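Local structure of vestitone reductase (Medicago sativa, 2P4H) at residues A[129-141]-A[284-296]. The protein catalyses the stereospecific, NADPH-dependent reduction of (3R)-vestitone to DMI, the penultimate step in the biosynthesis of the phytoalexin medicarpin. Numbering follows the deposited sequence.
Sequences VSFNGKDKDVLDE and ARLPDLNTKKLVD
L139 sets its CD1 methyl against the CB-CG edge of the P287 ring, 3.6 Å from P287 CG, next to a short two-stranded parallel β-ladder that pairs 138-139 with 288-289, outside the seven-stranded Rossmann sheet of this reductase. The ladder ties the loop region after strand 119-125 to a segment 143 residues further on. Three backbone bonds define it. D288 N donates to D137 O, and D288 O in turn accepts L139 N, nearly straight at 2.9 Å, so the amide and carbonyl of D288 grip the residues flanking V138, the parallel pattern. N290 N then reaches L139 O, more bent at 136°.

On the buried face of L139 and L289, L289 CD2 lies 3.8 Å from V129 CG2 and farther from L139 CD1, while S130 OG, bonded to G126 O, approaches P287 CG at 3.5 Å; H223 of strand 219-226 touches both S130 and L289. On the other face V138 is exposed; placing CG1 anti to the backbone N (chi1 -178°) carries it towards N290, 4.0 Å from CB.

Beyond the ladder E141 meets the first turn of helix 292-296. Its chain bends at chi2 (79°), setting the carboxylate against the aliphatic part of K293, with CD 3.6 Å from K293 CD. K293 extends past it to R246 O, leaving its NZ 5.2 Å from E141 OE1, so the two charges are near but not paired. E141 OE2 accepts from N248 N and from a water that itself accepts L294 N. A second water donates to E141 OE1 and N290 O and accepts K293 N at 3.0 Å.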
ATOM      1  N   VAL A 129      -2.453 -11.355   5.684  1.00 12.16           N
ATOM      2  CA  VAL A 129      -2.492 -11.782   7.083  1.00 14.29           C
ATOM      3  C   VAL A 129      -3.892 -12.035   7.640  1.00 14.25           C
ATOM      4  O   VAL A 129      -4.050 -12.792   8.598  1.00 15.80           O
ATOM      5  CB  VAL A 129      -1.815 -10.739   8.032  1.00 14.35           C
ATOM      6  CG1 VAL A 129      -0.373 -10.503   7.615  1.00 14.29           C
ATOM      7  CG2 VAL A 129      -2.599  -9.430   8.036  1.00 14.53           C
ATOM      8  N   SER A 130      -4.900 -11.409   7.034  1.00 16.00           N
ATOM      9  CA  SER A 130      -6.276 -11.495   7.525  1.00 17.06           C
ATOM     10  C   SER A 130      -7.093 -12.763   7.295  1.00 18.84           C
ATOM     11  O   SER A 130      -8.129 -12.947   7.936  1.00 20.52           O
ATOM     12  CB  SER A 130      -7.064 -10.291   7.003  1.00 17.65           C
ATOM     13  OG  SER A 130      -6.447  -9.076   7.402  1.00 19.25           O
ATOM     14  N   PHE A 131      -6.646 -13.633   6.396  1.00 19.13           N
ATOM     15  CA  PHE A 131      -7.378 -14.865   6.122  1.00 21.22           C
ATOM     16  C   PHE A 131      -6.646 -16.065   6.709  1.00 22.57           C
ATOM     17  O   PHE A 131      -6.313 -17.008   5.992  1.00 21.23           O
ATOM     18  CB  PHE A 131      -7.555 -15.057   4.612  1.00 21.65           C
ATOM     19  CG  PHE A 131      -8.351 -13.969   3.945  1.00 22.66           C
ATOM     20  CD1 PHE A 131      -7.735 -12.802   3.499  1.00 22.20           C
ATOM     21  CD2 PHE A 131      -9.724 -14.113   3.761  1.00 23.39           C
ATOM     22  CE1 PHE A 131      -8.474 -11.797   2.879  1.00 23.67           C
ATOM     23  CE2 PHE A 131     -10.472 -13.115   3.144  1.00 23.76           C
ATOM     24  CZ  PHE A 131      -9.847 -11.954   2.702  1.00 24.89           C
ATOM     25  N   ASN A 132      -6.406 -16.022   8.016  1.00 26.10           N
ATOM     26  CA  ASN A 132      -5.691 -17.091   8.710  1.00 30.02           C
ATOM     27  C   ASN A 132      -6.576 -18.207   9.262  1.00 31.41           C
ATOM     28  O   ASN A 132      -6.077 -19.142   9.891  1.00 32.26           O
ATOM     29  CB  ASN A 132      -4.845 -16.499   9.844  1.00 31.57           C
ATOM     30  CG  ASN A 132      -5.632 -15.547  10.728  1.00 34.27           C
ATOM     31  OD1 ASN A 132      -5.989 -14.443  10.312  1.00 35.11           O
ATOM     32  ND2 ASN A 132      -5.911 -15.974  11.953  1.00 35.57           N
ATOM     33  N   GLY A 133      -7.880 -18.111   9.032  1.00 31.88           N
ATOM     34  CA  GLY A 133      -8.790 -19.139   9.507  1.00 33.48           C
ATOM     35  C   GLY A 133      -9.163 -19.032  10.974  1.00 34.99           C
ATOM     36  O   GLY A 133     -10.087 -19.703  11.436  1.00 35.24           O
ATOM     37  N   LYS A 134      -8.442 -18.194  11.712  1.00 35.91           N
ATOM     38  CA  LYS A 134      -8.713 -18.003  13.131  1.00 37.15           C
ATOM     39  C   LYS A 134      -9.502 -16.714  13.335  1.00 37.49           C
ATOM     40  O   LYS A 134      -9.452 -15.809  12.502  1.00 38.66           O
ATOM     41  CB  LYS A 134      -7.397 -17.955  13.911  1.00 37.87           C
ATOM     42  CG  LYS A 134      -6.620 -19.264  13.862  1.00 39.69           C
ATOM     43  CD  LYS A 134      -5.254 -19.149  14.523  1.00 41.16           C
ATOM     44  CE  LYS A 134      -4.336 -18.219  13.744  1.00 42.08           C
ATOM     45  NZ  LYS A 134      -2.969 -18.172  14.332  1.00 42.86           N
ATOM     46  N   ASP A 135     -10.234 -16.633  14.441  1.00 38.12           N
ATOM     47  CA  ASP A 135     -11.041 -15.453  14.729  1.00 37.67           C
ATOM     48  C   ASP A 135     -10.342 -14.478  15.669  1.00 36.20           C
ATOM     49  O   ASP A 135     -10.878 -14.125  16.719  1.00 37.67           O
ATOM     50  CB  ASP A 135     -12.384 -15.872  15.334  1.00 40.16           C
ATOM     51  CG  ASP A 135     -13.154 -16.828  14.442  1.00 42.10           C
ATOM     52  OD1 ASP A 135     -13.442 -16.462  13.283  1.00 43.85           O
ATOM     53  OD2 ASP A 135     -13.472 -17.946  14.902  1.00 43.17           O
ATOM     54  N   LYS A 136      -9.144 -14.041  15.290  1.00 33.54           N
ATOM     55  CA  LYS A 136      -8.388 -13.100  16.110  1.00 29.83           C
ATOM     56  C   LYS A 136      -8.643 -11.675  15.636  1.00 27.02           C
ATOM     57  O   LYS A 136      -8.501 -11.373  14.450  1.00 25.89           O
ATOM     58  CB  LYS A 136      -6.888 -13.408  16.042  1.00 31.39           C
ATOM     59  CG  LYS A 136      -6.523 -14.800  16.532  1.00 33.77           C
ATOM     60  CD  LYS A 136      -5.051 -14.903  16.910  1.00 35.33           C
ATOM     61  CE  LYS A 136      -4.130 -14.625  15.736  1.00 35.02           C
ATOM     62  NZ  LYS A 136      -2.701 -14.752  16.140  1.00 35.09           N
ATOM     63  N   ASP A 137      -9.017 -10.799  16.564  1.00 23.49           N
ATOM     64  CA  ASP A 137      -9.303  -9.412  16.218  1.00 22.62           C
ATOM     65  C   ASP A 137      -8.062  -8.526  16.166  1.00 18.31           C
ATOM     66  O   ASP A 137      -8.136  -7.385  15.722  1.00 17.25           O
ATOM     67  CB  ASP A 137     -10.322  -8.813  17.192  1.00 27.21           C
ATOM     68  CG  ASP A 137      -9.805  -8.745  18.610  1.00 30.63           C
ATOM     69  OD1 ASP A 137     -10.504  -8.170  19.471  1.00 36.30           O
ATOM     70  OD2 ASP A 137      -8.702  -9.268  18.864  1.00 35.07           O
ATOM     71  N   VAL A 138      -6.927  -9.045  16.628  1.00 15.15           N
ATOM     72  CA  VAL A 138      -5.673  -8.293  16.594  1.00 14.69           C
ATOM     73  C   VAL A 138      -4.584  -9.208  16.048  1.00 14.80           C
ATOM     74  O   VAL A 138      -4.363 -10.305  16.567  1.00 16.49           O
ATOM     75  CB  VAL A 138      -5.245  -7.798  17.995  1.00 14.23           C
ATOM     76  CG1 VAL A 138      -3.962  -6.979  17.885  1.00 15.63           C
ATOM     77  CG2 VAL A 138      -6.350  -6.962  18.616  1.00 14.68           C
ATOM     78  N   LEU A 139      -3.908  -8.756  14.999  1.00 13.61           N
ATOM     79  CA  LEU A 139      -2.847  -9.537  14.370  1.00 12.15           C
ATOM     80  C   LEU A 139      -1.518  -8.798  14.400  1.00 12.09           C
ATOM     81  O   LEU A 139      -1.480  -7.575  14.531  1.00 13.69           O
ATOM     82  CB  LEU A 139      -3.205  -9.824  12.908  1.00 12.54           C
ATOM     83  CG  LEU A 139      -4.522 -10.551  12.627  1.00 12.22           C
ATOM     84  CD1 LEU A 139      -4.729 -10.682  11.127  1.00 13.75           C
ATOM     85  CD2 LEU A 139      -4.499 -11.922  13.283  1.00 14.83           C
ATOM     86  N   ASP A 140      -0.423  -9.548  14.308  1.00 11.95           N
ATOM     87  CA  ASP A 140       0.893  -8.931  14.250  1.00 11.14           C
ATOM     88  C   ASP A 140       1.704  -9.556  13.115  1.00 11.50           C
ATOM     89  O   ASP A 140       1.166 -10.313  12.302  1.00 11.83           O
ATOM     90  CB  ASP A 140       1.645  -9.006  15.597  1.00 12.77           C
ATOM     91  CG  ASP A 140       1.978 -10.418  16.027  1.00 13.84           C
ATOM     92  OD1 ASP A 140       1.993 -11.328  15.181  1.00 14.61           O
ATOM     93  OD2 ASP A 140       2.249 -10.604  17.235  1.00 16.55           O
ATOM     94  N   GLU A 141       2.988  -9.237  13.054  1.00 11.63           N
ATOM     95  CA  GLU A 141       3.841  -9.725  11.979  1.00 11.34           C
ATOM     96  C   GLU A 141       4.096 -11.234  11.928  1.00 12.43           C
ATOM     97  O   GLU A 141       4.726 -11.728  10.986  1.00 12.75           O
ATOM     98  CB  GLU A 141       5.170  -8.958  11.997  1.00 10.64           C
ATOM     99  CG  GLU A 141       5.044  -7.466  11.644  1.00 11.82           C
ATOM    100  CD  GLU A 141       4.544  -6.588  12.791  1.00 11.06           C
ATOM    101  OE1 GLU A 141       4.367  -7.086  13.926  1.00 12.38           O
ATOM    102  OE2 GLU A 141       4.336  -5.379  12.552  1.00 11.30           O
ATOM    103  N   ALA A 284     -18.079  -7.456   7.234  1.00 16.94           N
ATOM    104  CA  ALA A 284     -16.791  -7.988   7.648  1.00 14.90           C
ATOM    105  C   ALA A 284     -16.085  -7.041   8.614  1.00 14.67           C
ATOM    106  O   ALA A 284     -15.795  -5.896   8.274  1.00 14.12           O
ATOM    107  CB  ALA A 284     -15.917  -8.227   6.423  1.00 16.54           C
ATOM    108  N   ARG A 285     -15.818  -7.529   9.820  1.00 14.39           N
ATOM    109  CA  ARG A 285     -15.122  -6.744  10.835  1.00 14.33           C
ATOM    110  C   ARG A 285     -13.655  -7.146  10.728  1.00 14.55           C
ATOM    111  O   ARG A 285     -13.245  -8.172  11.271  1.00 16.36           O
ATOM    112  CB  ARG A 285     -15.658  -7.080  12.232  1.00 16.74           C
ATOM    113  CG  ARG A 285     -17.143  -6.782  12.438  1.00 20.09           C
ATOM    114  CD  ARG A 285     -17.399  -5.311  12.753  1.00 22.03           C
ATOM    115  NE  ARG A 285     -18.828  -5.020  12.854  1.00 23.55           N
ATOM    116  CZ  ARG A 285     -19.338  -3.837  13.188  1.00 23.40           C
ATOM    117  NH1 ARG A 285     -18.539  -2.814  13.465  1.00 21.03           N
ATOM    118  NH2 ARG A 285     -20.654  -3.672  13.230  1.00 25.34           N
ATOM    119  N   LEU A 286     -12.868  -6.343  10.019  1.00 13.21           N
ATOM    120  CA  LEU A 286     -11.456  -6.647   9.817  1.00 13.31           C
ATOM    121  C   LEU A 286     -10.629  -6.528  11.084  1.00 12.81           C
ATOM    122  O   LEU A 286     -10.958  -5.767  11.989  1.00 13.03           O
ATOM    123  CB  LEU A 286     -10.878  -5.739   8.734  1.00 13.10           C
ATOM    124  CG  LEU A 286     -11.580  -5.864   7.382  1.00 13.79           C
ATOM    125  CD1 LEU A 286     -11.017  -4.830   6.422  1.00 14.23           C
ATOM    126  CD2 LEU A 286     -11.400  -7.272   6.834  1.00 16.29           C
ATOM    127  N   PRO A 287      -9.528  -7.289  11.163  1.00 11.79           N
ATOM    128  CA  PRO A 287      -8.655  -7.263  12.334  1.00 12.53           C
ATOM    129  C   PRO A 287      -7.780  -6.024  12.413  1.00 11.97           C
ATOM    130  O   PRO A 287      -7.462  -5.399  11.399  1.00 11.82           O
ATOM    131  CB  PRO A 287      -7.822  -8.530  12.163  1.00 13.76           C
ATOM    132  CG  PRO A 287      -7.676  -8.620  10.681  1.00 14.09           C
ATOM    133  CD  PRO A 287      -9.072  -8.296  10.188  1.00 12.49           C
ATOM    134  N   ASP A 288      -7.408  -5.672  13.636  1.00 13.18           N
ATOM    135  CA  ASP A 288      -6.519  -4.549  13.883  1.00 11.79           C
ATOM    136  C   ASP A 288      -5.119  -5.108  13.612  1.00 12.47           C
ATOM    137  O   ASP A 288      -4.730  -6.126  14.192  1.00 13.60           O
ATOM    138  CB  ASP A 288      -6.665  -4.106  15.347  1.00 12.20           C
ATOM    139  CG  ASP A 288      -5.741  -2.954  15.723  1.00 13.29           C
ATOM    140  OD1 ASP A 288      -5.181  -2.294  14.825  1.00 13.36           O
ATOM    141  OD2 ASP A 288      -5.593  -2.698  16.937  1.00 15.04           O
ATOM    142  N   LEU A 289      -4.382  -4.483  12.699  1.00 10.89           N
ATOM    143  CA  LEU A 289      -3.029  -4.933  12.389  1.00 10.38           C
ATOM    144  C   LEU A 289      -2.096  -4.122  13.291  1.00 11.01           C
ATOM    145  O   LEU A 289      -1.680  -3.012  12.950  1.00 11.52           O
ATOM    146  CB  LEU A 289      -2.719  -4.706  10.901  1.00 11.10           C
ATOM    147  CG  LEU A 289      -3.796  -5.224   9.933  1.00 11.42           C
ATOM    148  CD1 LEU A 289      -3.345  -5.001   8.497  1.00 12.47           C
ATOM    149  CD2 LEU A 289      -4.063  -6.706  10.173  1.00 13.26           C
ATOM    150  N   ASN A 290      -1.802  -4.695  14.458  1.00 11.13           N
ATOM    151  CA  ASN A 290      -0.961  -4.077  15.486  1.00 11.41           C
ATOM    152  C   ASN A 290       0.315  -3.503  14.887  1.00 11.16           C
ATOM    153  O   ASN A 290       1.131  -4.229  14.330  1.00 10.59           O
ATOM    154  CB  ASN A 290      -0.633  -5.123  16.554  1.00 12.94           C
ATOM    155  CG  ASN A 290      -0.124  -4.515  17.844  1.00 13.15           C
ATOM    156  OD1 ASN A 290      -0.039  -5.203  18.869  1.00 16.31           O
ATOM    157  ND2 ASN A 290       0.219  -3.233  17.812  1.00 11.01           N
ATOM    158  N   THR A 291       0.482  -2.194  15.023  1.00 10.54           N
ATOM    159  CA  THR A 291       1.624  -1.500  14.451  1.00 10.17           C
ATOM    160  C   THR A 291       2.684  -1.116  15.491  1.00 11.30           C
ATOM    161  O   THR A 291       3.534  -0.248  15.270  1.00 12.12           O
ATOM    162  CB  THR A 291       1.074  -0.305  13.628  1.00 11.42           C
ATOM    163  OG1 THR A 291       0.262  -0.842  12.574  1.00 11.04           O
ATOM    164  CG2 THR A 291       2.169   0.538  13.011  1.00 11.41           C
ATOM    165  N   LYS A 292       2.653  -1.818  16.620  1.00 11.18           N
ATOM    166  CA  LYS A 292       3.611  -1.589  17.694  1.00 11.19           C
ATOM    167  C   LYS A 292       5.060  -1.821  17.244  1.00 11.37           C
ATOM    168  O   LYS A 292       5.955  -1.078  17.637  1.00 10.83           O
ATOM    169  CB  LYS A 292       3.280  -2.500  18.880  1.00 12.50           C
ATOM    170  CG  LYS A 292       4.271  -2.425  20.032  1.00 14.49           C
ATOM    171  CD  LYS A 292       3.779  -3.248  21.215  1.00 16.35           C
ATOM    172  CE  LYS A 292       4.787  -3.259  22.357  1.00 18.09           C
ATOM    173  NZ  LYS A 292       6.056  -3.937  21.970  1.00 17.23           N
ATOM    174  N   LYS A 293       5.301  -2.834  16.412  1.00 10.24           N
ATOM    175  CA  LYS A 293       6.666  -3.110  15.962  1.00 10.55           C
ATOM    176  C   LYS A 293       7.292  -1.914  15.245  1.00 10.64           C
ATOM    177  O   LYS A 293       8.441  -1.544  15.514  1.00 11.56           O
ATOM    178  CB  LYS A 293       6.684  -4.336  15.046  1.00 10.18           C
ATOM    179  CG  LYS A 293       8.081  -4.803  14.662  1.00 10.55           C
ATOM    180  CD  LYS A 293       8.014  -5.968  13.684  1.00 10.82           C
ATOM    181  CE  LYS A 293       9.404  -6.433  13.261  1.00 11.30           C
ATOM    182  NZ  LYS A 293       9.336  -7.583  12.307  1.00 10.94           N
ATOM    183  N   LEU A 294       6.540  -1.303  14.338  1.00 10.87           N
ATOM    184  CA  LEU A 294       7.049  -0.155  13.599  1.00 10.13           C
ATOM    185  C   LEU A 294       7.274   1.053  14.512  1.00 11.08           C
ATOM    186  O   LEU A 294       8.254   1.779  14.357  1.00 11.07           O
ATOM    187  CB  LEU A 294       6.085   0.203  12.462  1.00 11.67           C
ATOM    188  CG  LEU A 294       6.457   1.383  11.559  1.00 11.03           C
ATOM    189  CD1 LEU A 294       7.836   1.173  10.956  1.00 11.57           C
ATOM    190  CD2 LEU A 294       5.414   1.522  10.461  1.00 12.35           C
ATOM    191  N   VAL A 295       6.368   1.265  15.462  1.00 11.20           N
ATOM    192  CA  VAL A 295       6.509   2.382  16.387  1.00 12.62           C
ATOM    193  C   VAL A 295       7.699   2.135  17.322  1.00 11.92           C
ATOM    194  O   VAL A 295       8.441   3.068  17.639  1.00 13.45           O
ATOM    195  CB  VAL A 295       5.207   2.594  17.200  1.00 12.09           C
ATOM    196  CG1 VAL A 295       5.426   3.644  18.288  1.00 15.17           C
ATOM    197  CG2 VAL A 295       4.086   3.046  16.264  1.00 13.88           C
ATOM    198  N   ASP A 296       7.885   0.883  17.747  1.00 12.22           N
ATOM    199  CA  ASP A 296       9.009   0.522  18.618  1.00 11.75           C
ATOM    200  C   ASP A 296      10.321   0.772  17.877  1.00 12.15           C
ATOM    201  O   ASP A 296      11.360   0.994  18.500  1.00 12.77           O
ATOM    202  CB  ASP A 296       8.973  -0.965  19.010  1.00 13.37           C
ATOM    203  CG  ASP A 296       7.998  -1.272  20.131  1.00 15.77           C
ATOM    204  OD1 ASP A 296       7.503  -0.337  20.789  1.00 15.87           O
ATOM    205  OD2 ASP A 296       7.747  -2.478  20.364  1.00 15.95           O
TER
HETATM  206  O   HOH W   1       4.328  -2.670  13.047  1.00 11.32           O
HETATM  207  O   HOH W   2       3.409  -5.060  15.649  1.00 11.91           O